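Local coordinates for putative acyl-[acyl-carrier-protein]--UDP-N-acetylglucosamine O-acyltransferase (Bacteroides fragilis, PDB 4R36) that probably transfers an acyl chain from acyl carrier protein to a hydroxyl of UDP-N-acetylglucosamine, an early step in making lipid A, at residues Val134-Asp139 against Thr152-Glu157; Ile158-Asn163 against Val170-Phe175; Ala164-Asn169 against Val182-Gly187; Cys176-Tyr181 against Lys192-Tyr197; Pro196-Gly201 against Ser208-Ile213. All blocks are in the same frame, centred on the assembly; numbering follows the deposited sequence.

Contact 1. Residues Val134-Asp139 against Thr152-Glu157; sequences VHVAHD and TKMAGE. With ACT (acetate ion), chain D.
Thr152 opens the ladder with a nearly straight bond of 3.0 Å from His135 N to Thr152 O. Lys153 follows on the His135 face, its CD packed against His135 CB and its amine in a salt bridge with Glu132 of the second subunit. Beyond them, His135 donates from NE2 to OXT of an acetate, 2.7 Å away, probably from the crystallisation liquor and also bonded by Asn150 of the second subunit. Met154 bonds segment 134-139 twice, its N to His135 O and its O to Ala137 N. Its side chain turns to the opposite face with Val136, and a bend at chi3 (-75°) brings CE to Val134 CG1 at 3.4 Å, a tight fit. Gly156 then lays its CA over one face of the His138 ring, 4.0 Å from the centroid. Glu157 closes the run: its N donates to His138 O, and CG packs on Asp139 CB. His138 ND1 donates to Asp139 OD2, which lies in the ring plane, at 2.8 Å; Thr116 also bonds that oxygen. The rungs stack as in a beta helix, here the left-handed one of this hexapeptide-repeat family, with His138 in its UDP-N-acetylglucosamine site.

Contact 2. Residues Ile158-Asn163 against Val170-Phe175; sequences IIIDDN and VLMHQF
Met172 reaches into the interior of the coil and wedges its thioether between Ile158 and Ile160, and these three buried side chains make the tight part of the contact. With CG anti to the backbone N (chi1 172°) and the rest of the chain extended, the sulfur and methyl are carried well away from their own strand toward Ile158 and Ile160. SD lies 3.3 Å from Ile160 CD1, the two side chains sliding past each other in opposite directions, while CE rests 3.6 Å from Ile158 CB. Ile158 meets the methionine at a slant; its CG2 branch lies beside Met172 CG and reaches 3.3 Å from His173 O.

Strands 159-160 and 171-172 belong to different sheets of the left-handed beta helix. They lie on two walls that converge at a corner, so their side chains meet inside the prism and the strands do not pair. Val178 and Met154, from neighbouring coils, also touch Met172.

Around the turn the contact thins out. The side chains of His173, Gln174 and Phe175 all leave the backbone on the side away from Ile158 and are exposed to solvent; it is their backbone that approaches, with Phe175 N 3.9 Å from Ile158 CG2. His173 ND1 makes a weak bond to Gln174 O within this turn, and Gln174 belongs to the UDP-N-acetylglucosamine site, its side chain about 6 Å from that of His138.

Contact 3. Residues Ala164-Asn169 against Val182-Gly187; sequences AIISAN and VMIQGG
Ser167 grips the carbonyl of Ile184 twice. Its backbone N reaches Ile184 O at 3.0 Å in the carbonyl plane, and its hydroxyl donates to the same oxygen, OG to Ile184 O 2.8 Å, from a position tilted 20° off that plane. The side-chain torsion that sets OG beside its own N (chi1 -43°) lets both donors converge on one acceptor. A water donates to Ser167 OG and accepts from Gly186 N, so the hydroxyl is also linked to the turn of the paired segment at Gly186.

On the strand side of the serine, Ile165 N bonds to Val182 O at 2.9 Å and Ile165 O receives Ile184 N, the regular parallel pattern. Past the serine, Gly187 N meets Ala168 O at 2.8 Å, and the CA of Gly186 leans on that same carbonyl.

Packing divides between two faces. Inside the prism of the left-handed beta helix, Ile166 and Ile184 lie side by side with matching torsions, CG1 to CD1 3.9 Å. On the outer face Ile165 CG2 sits 4.3 Å from Met183 CG, and the methionine, bent at chi2, returns its CE to the serine hydroxyl. Gly186 O also accepts from Arg189 NH1 of the third subunit, so the turn borders the trimer interface. The bonds are almost all backbone ones, so the register rests mainly on them; the serine hydroxyl and its water reinforce it where the strand turns the corner.

Contact 4. Residues Cys176-Tyr181 against Lys192-Tyr197; sequences CRVGGY and KDIPPY
Tyr181 and Tyr197 stand side by side and point the same way, with ring planes 14° apart but slid so far along each other, 5.7 Å between centroids, that they barely overlap. The closest atoms of the pair are Tyr181 CD2 and Tyr197 CE1, 3.6 Å apart, and CB of Tyr181 touches CD1 of Tyr197. Both side chains have CG beside the backbone N (chi1 -65° and -50°), which keeps the rings in step. Phe220 meets the Tyr181 ring edge-to-face, whereas Tyr197 packs on Ile228 and Glu258 of the C-terminal helices.

At the other end an aspartate stands in for a backbone carbonyl. Asp193 turns back so that OD1 accepts from Arg177 N at 2.9 Å, the N-H arriving from above the carboxylate plane. Its other oxygen, OD2, is held by Ser269 and by the backbone N of Arg271. The guanidinium of Arg177 leads away to a salt bridge with Asp161.

Between these ends, Ile194 N bonds to Arg177 O and its carbonyl is met by Gly179 N at 2.8 Å, while Val178 and Ile194 point into the prism. Gly179 leaves room for the Pro196 backbone close by, and Pro196 CB packs 3.4 Å from Gly180 O. Tyr197 N then bonds to Gly180 O.

Segment 192-197 thus follows the last coil of the left-handed beta helix without being a regular strand. Pro195 and Pro196 have no amide hydrogen to offer, so the pairing depends on the Asp193 carboxylate and the backbones of Ile194 and Tyr197, and the prolines and tyrosines pack the coil's end against helices 222-237 and 257-267.

Contact 5. Residues Pro196-Gly201 against Ser208-Ile213; sequences PYIIAG and SGINII
A beta hairpin, strands 198-201 and 206-210, leads out of the beta helix into the C-terminal helical domain. Its backbone is fastened by Ile199, whose N meets Gly209 O at 2.9 Å and whose O receives Ser208 N. At the open end Asn211 N donates to Tyr197 O, also at 2.9 Å and nearly straight at 176°. Ile198 and Ile210 form a non-hydrogen-bonded antiparallel pair from which the side chains diverge; the nearest side-chain atoms of this pair are CG2 of Ile198 and CD1 of Ile210, 4.3 Å apart. Ile199 instead leans over the partner strand: CD1 lies 3.4 Å from Ile210 O, and CG2 faces Ser208 CB. Ser208 OG bonds back to Ala206 O within the same strand.

Asn211, of the UDP-N-acetylglucosamine site, N-caps helix 212-217. With CG anti to the backbone N (chi1 -176°), OD1 accepts from Gly214 N and ND2 donates to Tyr181 O, tying the helix start to the preceding coil. The hairpin edges the sheet through Ile198 and Ala200, both bonded to Met183 of strand 183-184. Ile198 and Ile210 rest on Tyr232 of helix 222-237, and Tyr197 packs on both that helix and helix 257-267.

Overall arrangement
Contacts 1, 3 and 4 join successive coils on the three walls of the beta helix, 1 and 3 by parallel strand pairing, 4 by a single bridge with an irregular segment running the same way; contact 2 joins two walls by apolar packing inside, only partly buried, its turn exposed. Contact 1 is buried, with an apolar inner face and histidines outside, His138 at the substrate site beside Gln174 of contact 2. Contact 3 is more open, with a water and a subunit boundary at its turn, and its strand 183-184 pairs with the hairpin of contact 5. Buried contacts 4 and 5 share Pro196 and Tyr197, where antiparallel pairing takes over towards the helices.

Contact 1. Residues Val134-Asp139 against Thr152-Glu157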
# COMPACT_ATOMS: atom_id res chain seq x y z
N VAL A 134 7.03 -3.19 0.63
CA VAL A 134 7.37 -3.15 2.05
C VAL A 134 8.26 -1.95 2.37
O VAL A 134 9.14 -1.60 1.57
CB VAL A 134 8.03 -4.46 2.52
CG1 VAL A 134 8.79 -4.31 3.88
CG2 VAL A 134 7.01 -5.55 2.66
N HIS A 135 7.94 -1.26 3.45
CA HIS A 135 8.73 -0.16 3.95
C HIS A 135 9.43 -0.49 5.26
O HIS A 135 8.78 -0.94 6.28
CB HIS A 135 7.88 1.09 4.10
CG HIS A 135 8.60 2.25 4.71
ND1 HIS A 135 9.49 3.03 4.01
CD2 HIS A 135 8.56 2.76 5.97
CE1 HIS A 135 9.95 3.98 4.79
NE2 HIS A 135 9.44 3.82 6.00
N VAL A 136 10.74 -0.23 5.29
CA VAL A 136 11.53 -0.37 6.53
C VAL A 136 12.10 1.00 6.94
O VAL A 136 12.91 1.56 6.22
CB VAL A 136 12.69 -1.35 6.32
CG1 VAL A 136 13.44 -1.59 7.63
CG2 VAL A 136 12.22 -2.68 5.80
N ALA A 137 11.57 1.53 8.05
CA ALA A 137 11.85 2.87 8.44
C ALA A 137 13.19 2.95 9.12
O ALA A 137 13.79 1.94 9.49
CB ALA A 137 10.78 3.41 9.34
N HIS A 138 13.65 4.20 9.24
CA HIS A 138 14.89 4.50 9.96
C HIS A 138 15.07 3.74 11.27
O HIS A 138 14.14 3.63 12.08
CB HIS A 138 14.95 5.98 10.25
CG HIS A 138 13.91 6.45 11.22
ND1 HIS A 138 14.17 6.57 12.56
CD2 HIS A 138 12.67 6.96 11.02
CE1 HIS A 138 13.11 7.06 13.18
NE2 HIS A 138 12.18 7.31 12.26
N ASP A 139 16.25 3.16 11.45
CA ASP A 139 16.68 2.50 12.74
C ASP A 139 15.92 1.20 13.06
O ASP A 139 16.14 0.63 14.14
CB ASP A 139 16.66 3.43 13.93
CG ASP A 139 17.33 4.78 13.62
OD1 ASP A 139 18.51 4.76 13.29
OD2 ASP A 139 16.67 5.82 13.63
N THR A 152 3.65 -4.08 3.66
CA THR A 152 3.69 -3.88 5.11
C THR A 152 4.62 -2.75 5.46
O THR A 152 5.67 -2.59 4.82
CB THR A 152 3.98 -5.20 5.80
OG1 THR A 152 2.75 -5.93 5.81
CG2 THR A 152 4.51 -5.03 7.20
N LYS A 153 4.23 -1.95 6.45
CA LYS A 153 4.97 -0.75 6.88
C LYS A 153 5.52 -0.93 8.30
O LYS A 153 4.75 -1.17 9.31
CB LYS A 153 4.10 0.51 6.79
CG LYS A 153 3.21 0.58 5.53
CD LYS A 153 4.14 0.72 4.32
CE LYS A 153 3.34 0.98 3.03
NZ LYS A 153 4.16 0.80 1.83
N MET A 154 6.84 -0.95 8.38
CA MET A 154 7.53 -1.02 9.67
C MET A 154 8.09 0.33 10.03
O MET A 154 8.96 0.87 9.31
CB MET A 154 8.60 -2.08 9.59
CG MET A 154 7.93 -3.50 9.66
SD MET A 154 9.04 -4.71 9.06
CE MET A 154 8.93 -4.39 7.27
N ALA A 155 7.54 0.93 11.08
CA ALA A 155 7.83 2.29 11.47
C ALA A 155 9.21 2.35 12.19
O ALA A 155 9.97 1.37 12.29
CB ALA A 155 6.70 2.85 12.33
N GLY A 156 9.57 3.56 12.62
CA GLY A 156 10.87 3.82 13.19
C GLY A 156 11.21 2.93 14.37
O GLY A 156 10.34 2.70 15.23
N GLU A 157 12.44 2.43 14.38
CA GLU A 157 13.00 1.76 15.54
C GLU A 157 12.22 0.53 16.01
O GLU A 157 12.26 0.17 17.18
CB GLU A 157 13.18 2.76 16.74
CG GLU A 157 14.11 3.92 16.44
CD GLU A 157 14.24 4.98 17.51
OE1 GLU A 157 14.93 4.71 18.52
OE2 GLU A 157 13.71 6.11 17.29
C ACT D . 8.60 6.01 8.46
O ACT D . 7.60 5.23 8.36
OXT ACT D . 9.56 5.93 7.66
CH3 ACT D . 8.73 7.05 9.55

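Contact 2. Residues Ile158-Asn163 against Val170-Phe175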
# COMPACT_ATOMS: atom_id res chain seq x y z
N ILE A 158 11.56 -0.16 15.10
CA ILE A 158 10.94 -1.42 15.41
C ILE A 158 11.97 -2.54 15.43
O ILE A 158 13.14 -2.37 15.02
CB ILE A 158 9.81 -1.78 14.42
CG1 ILE A 158 10.30 -1.95 12.99
CG2 ILE A 158 8.70 -0.74 14.52
CD1 ILE A 158 10.87 -3.30 12.55
N ILE A 159 11.57 -3.66 16.01
CA ILE A 159 12.35 -4.84 16.05
C ILE A 159 11.52 -6.05 15.65
O ILE A 159 10.44 -6.31 16.19
CB ILE A 159 12.97 -5.10 17.44
CG1 ILE A 159 13.90 -3.93 17.82
CG2 ILE A 159 13.70 -6.48 17.50
CD1 ILE A 159 14.35 -4.07 19.29
N ILE A 160 12.04 -6.84 14.72
CA ILE A 160 11.40 -8.09 14.33
C ILE A 160 12.44 -9.20 14.62
O ILE A 160 13.56 -9.18 14.11
CB ILE A 160 11.00 -8.19 12.85
CG1 ILE A 160 10.27 -7.00 12.27
CG2 ILE A 160 10.35 -9.56 12.51
CD1 ILE A 160 8.97 -6.67 12.79
N ASP A 161 12.02 -10.14 15.45
CA ASP A 161 12.86 -11.30 15.83
C ASP A 161 12.87 -12.34 14.69
O ASP A 161 12.07 -12.28 13.77
CB ASP A 161 12.38 -11.95 17.13
CG ASP A 161 12.54 -11.09 18.36
OD1 ASP A 161 12.87 -9.87 18.31
OD2 ASP A 161 12.24 -11.61 19.49
N ASP A 162 13.72 -13.34 14.80
CA ASP A 162 13.82 -14.31 13.73
C ASP A 162 12.56 -15.11 13.45
O ASP A 162 11.78 -15.48 14.35
CB ASP A 162 14.94 -15.28 14.07
CG ASP A 162 16.32 -14.60 14.08
OD1 ASP A 162 16.47 -13.37 13.73
OD2 ASP A 162 17.28 -15.27 14.56
N ASN A 163 12.41 -15.50 12.21
CA ASN A 163 11.39 -16.45 11.79
C ASN A 163 9.92 -15.99 11.85
O ASN A 163 9.02 -16.80 11.93
CB ASN A 163 11.53 -17.82 12.48
CG ASN A 163 12.95 -18.33 12.50
OD1 ASN A 163 13.55 -18.53 13.54
ND2 ASN A 163 13.50 -18.45 11.33
N VAL A 170 0.19 -4.81 6.75
CA VAL A 170 0.26 -4.71 8.20
C VAL A 170 0.91 -3.39 8.61
O VAL A 170 1.90 -2.90 7.92
CB VAL A 170 1.01 -5.91 8.82
CG1 VAL A 170 1.39 -5.67 10.27
CG2 VAL A 170 0.12 -7.16 8.70
N LEU A 171 0.40 -2.79 9.66
CA LEU A 171 0.97 -1.51 10.19
C LEU A 171 1.49 -1.73 11.56
O LEU A 171 0.74 -2.14 12.48
CB LEU A 171 -0.06 -0.39 10.25
CG LEU A 171 -0.69 -0.01 8.91
CD1 LEU A 171 -1.75 1.07 9.12
CD2 LEU A 171 0.47 0.50 8.01
N MET A 172 2.81 -1.56 11.67
CA MET A 172 3.57 -1.84 12.88
C MET A 172 4.03 -0.48 13.35
O MET A 172 4.84 0.17 12.69
CB MET A 172 4.80 -2.70 12.51
CG MET A 172 5.72 -2.85 13.66
SD MET A 172 6.84 -4.22 13.52
CE MET A 172 7.40 -4.33 15.22
N HIS A 173 3.46 -0.04 14.45
CA HIS A 173 3.79 1.21 15.04
C HIS A 173 5.25 1.35 15.54
O HIS A 173 5.88 0.37 15.94
CB HIS A 173 2.88 1.36 16.23
CG HIS A 173 2.69 2.75 16.67
ND1 HIS A 173 3.37 3.31 17.72
CD2 HIS A 173 1.84 3.71 16.21
CE1 HIS A 173 2.99 4.57 17.88
NE2 HIS A 173 2.06 4.83 16.99
N GLN A 174 5.75 2.59 15.61
CA GLN A 174 7.16 2.82 16.07
C GLN A 174 7.46 2.20 17.39
O GLN A 174 6.60 2.12 18.29
CB GLN A 174 7.57 4.34 16.08
CG GLN A 174 6.58 5.20 16.80
CD GLN A 174 7.01 6.65 16.82
OE1 GLN A 174 7.94 7.04 16.11
NE2 GLN A 174 6.35 7.44 17.66
N PHE A 175 8.68 1.71 17.52
CA PHE A 175 9.21 1.16 18.75
C PHE A 175 8.58 -0.21 19.14
O PHE A 175 8.81 -0.69 20.27
CB PHE A 175 9.05 2.11 19.98
CG PHE A 175 9.57 3.50 19.77
CD1 PHE A 175 10.94 3.73 19.66
CD2 PHE A 175 8.71 4.58 19.69
CE1 PHE A 175 11.45 5.03 19.47
CE2 PHE A 175 9.21 5.88 19.46
CZ PHE A 175 10.58 6.11 19.37

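Contact 3. Residues Ala164-Asn169 against Val182-Gly187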
# COMPACT_ATOMS: atom_id res chain seq x y z
N ALA A 164 9.68 -14.70 11.78
CA ALA A 164 8.35 -14.19 11.87
C ALA A 164 7.74 -14.21 10.47
O ALA A 164 8.46 -14.12 9.49
CB ALA A 164 8.38 -12.74 12.39
N ILE A 165 6.44 -14.38 10.41
CA ILE A 165 5.69 -14.26 9.19
C ILE A 165 4.65 -13.18 9.35
O ILE A 165 3.77 -13.26 10.18
CB ILE A 165 5.02 -15.57 8.75
CG1 ILE A 165 6.12 -16.60 8.50
CG2 ILE A 165 4.20 -15.33 7.49
CD1 ILE A 165 5.59 -17.94 8.07
N ILE A 166 4.75 -12.13 8.54
CA ILE A 166 3.84 -10.98 8.60
C ILE A 166 3.16 -10.91 7.26
O ILE A 166 3.85 -10.97 6.21
CB ILE A 166 4.60 -9.70 8.93
CG1 ILE A 166 5.39 -9.93 10.21
CG2 ILE A 166 3.68 -8.51 9.00
CD1 ILE A 166 6.27 -8.77 10.61
N SER A 167 1.83 -10.83 7.24
CA SER A 167 1.12 -10.78 5.98
C SER A 167 1.13 -9.36 5.42
O SER A 167 1.94 -8.52 5.82
CB SER A 167 -0.34 -11.30 6.04
OG SER A 167 -0.44 -12.46 6.79
N ALA A 168 0.29 -9.14 4.44
CA ALA A 168 0.25 -7.92 3.69
C ALA A 168 -0.48 -6.83 4.39
O ALA A 168 -1.40 -7.08 5.22
CB ALA A 168 -0.42 -8.20 2.35
N ASN A 169 -0.11 -5.60 4.04
CA ASN A 169 -0.74 -4.40 4.57
C ASN A 169 -0.82 -4.31 6.08
O ASN A 169 -1.76 -3.75 6.61
CB ASN A 169 -2.16 -4.25 3.99
CG ASN A 169 -2.12 -3.64 2.58
OD1 ASN A 169 -1.05 -3.42 2.05
ND2 ASN A 169 -3.25 -3.42 2.00
N VAL A 182 5.82 -15.77 14.94
CA VAL A 182 4.50 -15.17 14.98
C VAL A 182 3.96 -15.22 13.58
O VAL A 182 4.74 -15.20 12.59
CB VAL A 182 4.70 -13.73 15.42
CG1 VAL A 182 3.62 -12.79 14.99
CG2 VAL A 182 4.96 -13.61 16.93
N MET A 183 2.65 -15.31 13.45
CA MET A 183 2.01 -15.01 12.22
C MET A 183 1.06 -13.86 12.46
O MET A 183 0.12 -13.95 13.28
CB MET A 183 1.29 -16.20 11.71
CG MET A 183 0.97 -15.97 10.26
SD MET A 183 -0.74 -15.54 10.27
CE MET A 183 -0.71 -15.07 8.52
N ILE A 184 1.25 -12.79 11.70
CA ILE A 184 0.36 -11.62 11.82
C ILE A 184 -0.51 -11.61 10.57
O ILE A 184 -0.01 -11.57 9.43
CB ILE A 184 1.15 -10.32 11.92
CG1 ILE A 184 2.17 -10.43 13.05
CG2 ILE A 184 0.18 -9.17 12.12
CD1 ILE A 184 3.01 -9.15 13.25
N GLN A 185 -1.81 -11.52 10.79
CA GLN A 185 -2.75 -11.61 9.69
C GLN A 185 -2.85 -10.30 8.91
O GLN A 185 -2.55 -9.24 9.40
CB GLN A 185 -4.12 -12.02 10.23
CG GLN A 185 -4.01 -13.51 10.71
CD GLN A 185 -5.36 -14.11 11.14
OE1 GLN A 185 -6.31 -13.40 11.44
NE2 GLN A 185 -5.43 -15.44 11.16
N GLY A 186 -3.26 -10.44 7.65
CA GLY A 186 -3.22 -9.32 6.69
C GLY A 186 -4.10 -8.18 7.05
O GLY A 186 -5.23 -8.36 7.51
N GLY A 187 -3.57 -6.98 6.92
CA GLY A 187 -4.34 -5.81 7.27
C GLY A 187 -4.41 -5.43 8.72
O GLY A 187 -5.02 -4.38 9.05
O HOH W 1 -3.56 -13.16 6.43

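Contact 4. Residues Cys176-Tyr181 against Lys192-Tyr197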
# COMPACT_ATOMS: atom_id res chain seq x y z
N CYS A 176 7.74 -0.78 18.31
CA CYS A 176 7.19 -2.11 18.64
C CYS A 176 8.14 -3.24 18.32
O CYS A 176 9.08 -3.10 17.51
CB CYS A 176 5.86 -2.33 17.92
SG CYS A 176 4.62 -1.21 18.69
N ARG A 177 7.89 -4.39 18.93
CA ARG A 177 8.67 -5.57 18.71
C ARG A 177 7.76 -6.77 18.46
O ARG A 177 6.71 -6.93 19.11
CB ARG A 177 9.55 -5.86 19.97
CG ARG A 177 10.41 -7.07 19.74
CD ARG A 177 11.45 -7.21 20.84
NE ARG A 177 12.21 -8.44 20.75
CZ ARG A 177 12.90 -8.97 21.74
NH1 ARG A 177 12.98 -8.33 22.95
NH2 ARG A 177 13.50 -10.14 21.53
N VAL A 178 8.15 -7.58 17.47
CA VAL A 178 7.50 -8.83 17.10
C VAL A 178 8.43 -10.01 17.40
O VAL A 178 9.58 -10.09 16.92
CB VAL A 178 7.13 -8.85 15.59
CG1 VAL A 178 6.55 -10.17 15.14
CG2 VAL A 178 6.17 -7.70 15.27
N GLY A 179 7.92 -10.97 18.16
CA GLY A 179 8.67 -12.16 18.57
C GLY A 179 8.76 -13.16 17.47
O GLY A 179 8.05 -13.08 16.43
N GLY A 180 9.69 -14.10 17.64
CA GLY A 180 9.84 -15.15 16.66
C GLY A 180 8.64 -16.00 16.45
O GLY A 180 7.86 -16.21 17.38
N TYR A 181 8.51 -16.52 15.23
CA TYR A 181 7.49 -17.53 14.85
C TYR A 181 6.01 -17.06 14.95
O TYR A 181 5.09 -17.84 14.99
CB TYR A 181 7.68 -18.81 15.67
CG TYR A 181 8.97 -19.48 15.37
CD1 TYR A 181 9.10 -20.28 14.22
CD2 TYR A 181 10.04 -19.33 16.19
CE1 TYR A 181 10.30 -20.89 13.95
CE2 TYR A 181 11.27 -19.94 15.88
CZ TYR A 181 11.36 -20.73 14.77
OH TYR A 181 12.53 -21.38 14.36
N LYS A 192 1.47 -2.36 20.28
CA LYS A 192 2.07 -3.07 21.40
C LYS A 192 2.92 -4.17 20.86
O LYS A 192 2.89 -4.41 19.66
CB LYS A 192 0.95 -3.58 22.29
CG LYS A 192 0.20 -2.38 22.91
CD LYS A 192 -0.13 -2.55 24.36
CE LYS A 192 -1.00 -1.45 24.96
NZ LYS A 192 -0.61 -0.12 24.46
N ASP A 193 3.66 -4.85 21.72
CA ASP A 193 4.51 -5.92 21.29
C ASP A 193 3.69 -7.22 21.04
O ASP A 193 2.64 -7.51 21.70
CB ASP A 193 5.60 -6.15 22.33
CG ASP A 193 6.53 -4.96 22.51
OD1 ASP A 193 6.77 -4.16 21.58
OD2 ASP A 193 7.01 -4.75 23.66
N ILE A 194 4.19 -8.05 20.12
CA ILE A 194 3.59 -9.35 19.83
C ILE A 194 4.49 -10.48 20.28
O ILE A 194 5.57 -10.65 19.73
CB ILE A 194 3.27 -9.49 18.36
CG1 ILE A 194 2.36 -8.31 17.93
CG2 ILE A 194 2.57 -10.80 18.07
CD1 ILE A 194 1.94 -8.39 16.51
N PRO A 195 4.04 -11.25 21.27
CA PRO A 195 4.96 -12.23 21.86
C PRO A 195 5.15 -13.44 20.95
O PRO A 195 4.31 -13.70 20.05
CB PRO A 195 4.27 -12.58 23.21
CG PRO A 195 2.84 -12.41 22.89
CD PRO A 195 2.76 -11.22 21.97
N PRO A 196 6.20 -14.24 21.19
CA PRO A 196 6.60 -15.28 20.21
C PRO A 196 5.64 -16.42 20.04
O PRO A 196 4.88 -16.70 20.98
CB PRO A 196 7.93 -15.77 20.72
CG PRO A 196 8.00 -15.31 22.11
CD PRO A 196 7.20 -14.05 22.23
N TYR A 197 5.60 -17.01 18.85
CA TYR A 197 4.85 -18.21 18.53
C TYR A 197 3.32 -18.03 18.28
O TYR A 197 2.65 -19.00 18.04
CB TYR A 197 5.05 -19.30 19.62
CG TYR A 197 6.47 -19.56 19.95
CD1 TYR A 197 7.30 -20.14 19.02
CD2 TYR A 197 6.95 -19.32 21.23
CE1 TYR A 197 8.64 -20.38 19.31
CE2 TYR A 197 8.30 -19.52 21.52
CZ TYR A 197 9.11 -20.10 20.57
OH TYR A 197 10.42 -20.25 20.83

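Contact 5. Residues Pro196-Gly201 against Ser208-Ile213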
# COMPACT_ATOMS: atom_id res chain seq x y z
N PRO A 196 6.20 -14.24 21.19
CA PRO A 196 6.60 -15.28 20.21
C PRO A 196 5.64 -16.42 20.04
O PRO A 196 4.88 -16.70 20.98
CB PRO A 196 7.93 -15.77 20.72
CG PRO A 196 8.00 -15.31 22.11
CD PRO A 196 7.20 -14.05 22.23
N TYR A 197 5.60 -17.01 18.85
CA TYR A 197 4.85 -18.21 18.53
C TYR A 197 3.32 -18.03 18.28
O TYR A 197 2.65 -19.00 18.04
CB TYR A 197 5.05 -19.30 19.62
CG TYR A 197 6.47 -19.56 19.95
CD1 TYR A 197 7.30 -20.14 19.02
CD2 TYR A 197 6.95 -19.32 21.23
CE1 TYR A 197 8.64 -20.38 19.31
CE2 TYR A 197 8.30 -19.52 21.52
CZ TYR A 197 9.11 -20.10 20.57
OH TYR A 197 10.42 -20.25 20.83
N ILE A 198 2.77 -16.81 18.44
CA ILE A 198 1.32 -16.64 18.35
C ILE A 198 0.84 -16.22 16.96
O ILE A 198 1.64 -15.76 16.12
CB ILE A 198 0.76 -15.67 19.40
CG1 ILE A 198 1.09 -14.20 19.14
CG2 ILE A 198 1.24 -16.06 20.79
CD1 ILE A 198 0.21 -13.23 19.87
N ILE A 199 -0.45 -16.42 16.74
CA ILE A 199 -1.18 -15.77 15.67
C ILE A 199 -1.81 -14.51 16.21
O ILE A 199 -2.47 -14.51 17.27
CB ILE A 199 -2.24 -16.69 15.07
CG1 ILE A 199 -1.63 -18.01 14.58
CG2 ILE A 199 -3.00 -15.99 13.94
CD1 ILE A 199 -2.67 -19.04 14.17
N ALA A 200 -1.61 -13.38 15.51
CA ALA A 200 -2.23 -12.13 15.86
C ALA A 200 -3.11 -11.74 14.70
O ALA A 200 -2.67 -11.71 13.54
CB ALA A 200 -1.20 -11.06 16.13
N GLY A 201 -4.37 -11.48 15.00
CA GLY A 201 -5.35 -11.13 13.99
C GLY A 201 -6.53 -10.36 14.51
O GLY A 201 -6.55 -9.98 15.70
N SER A 208 -4.84 -14.92 18.84
CA SER A 208 -5.81 -15.74 18.10
C SER A 208 -5.32 -17.18 18.06
O SER A 208 -5.51 -17.86 17.06
CB SER A 208 -5.96 -15.18 16.70
OG SER A 208 -6.50 -13.86 16.74
N GLY A 209 -4.58 -17.58 19.10
CA GLY A 209 -4.08 -18.93 19.26
C GLY A 209 -2.64 -19.01 18.86
O GLY A 209 -1.99 -17.98 18.64
N ILE A 210 -2.16 -20.24 18.72
CA ILE A 210 -0.73 -20.51 18.37
C ILE A 210 -0.50 -20.76 16.94
O ILE A 210 -1.37 -21.30 16.31
CB ILE A 210 -0.30 -21.78 19.13
CG1 ILE A 210 -0.43 -21.53 20.58
CG2 ILE A 210 1.12 -22.19 18.80
CD1 ILE A 210 0.12 -20.23 21.04
N ASN A 211 0.67 -20.41 16.41
CA ASN A 211 1.05 -20.65 15.01
C ASN A 211 1.41 -22.14 14.82
O ASN A 211 2.57 -22.46 14.63
CB ASN A 211 2.22 -19.77 14.65
CG ASN A 211 2.64 -19.87 13.19
OD1 ASN A 211 1.96 -20.41 12.38
ND2 ASN A 211 3.80 -19.35 12.88
N ILE A 212 0.42 -23.00 14.99
CA ILE A 212 0.66 -24.47 15.01
C ILE A 212 1.19 -24.89 13.66
O ILE A 212 2.12 -25.70 13.60
CB ILE A 212 -0.60 -25.25 15.36
CG1 ILE A 212 -0.98 -24.97 16.80
CG2 ILE A 212 -0.39 -26.78 15.26
CD1 ILE A 212 -2.38 -25.45 17.19
N ILE A 213 0.63 -24.32 12.59
CA ILE A 213 1.05 -24.63 11.22
C ILE A 213 2.52 -24.36 11.03
O ILE A 213 3.28 -25.26 10.68
CB ILE A 213 0.25 -23.86 10.16
CG1 ILE A 213 -1.19 -24.33 10.20
CG2 ILE A 213 0.80 -24.10 8.76
CD1 ILE A 213 -2.18 -23.34 9.62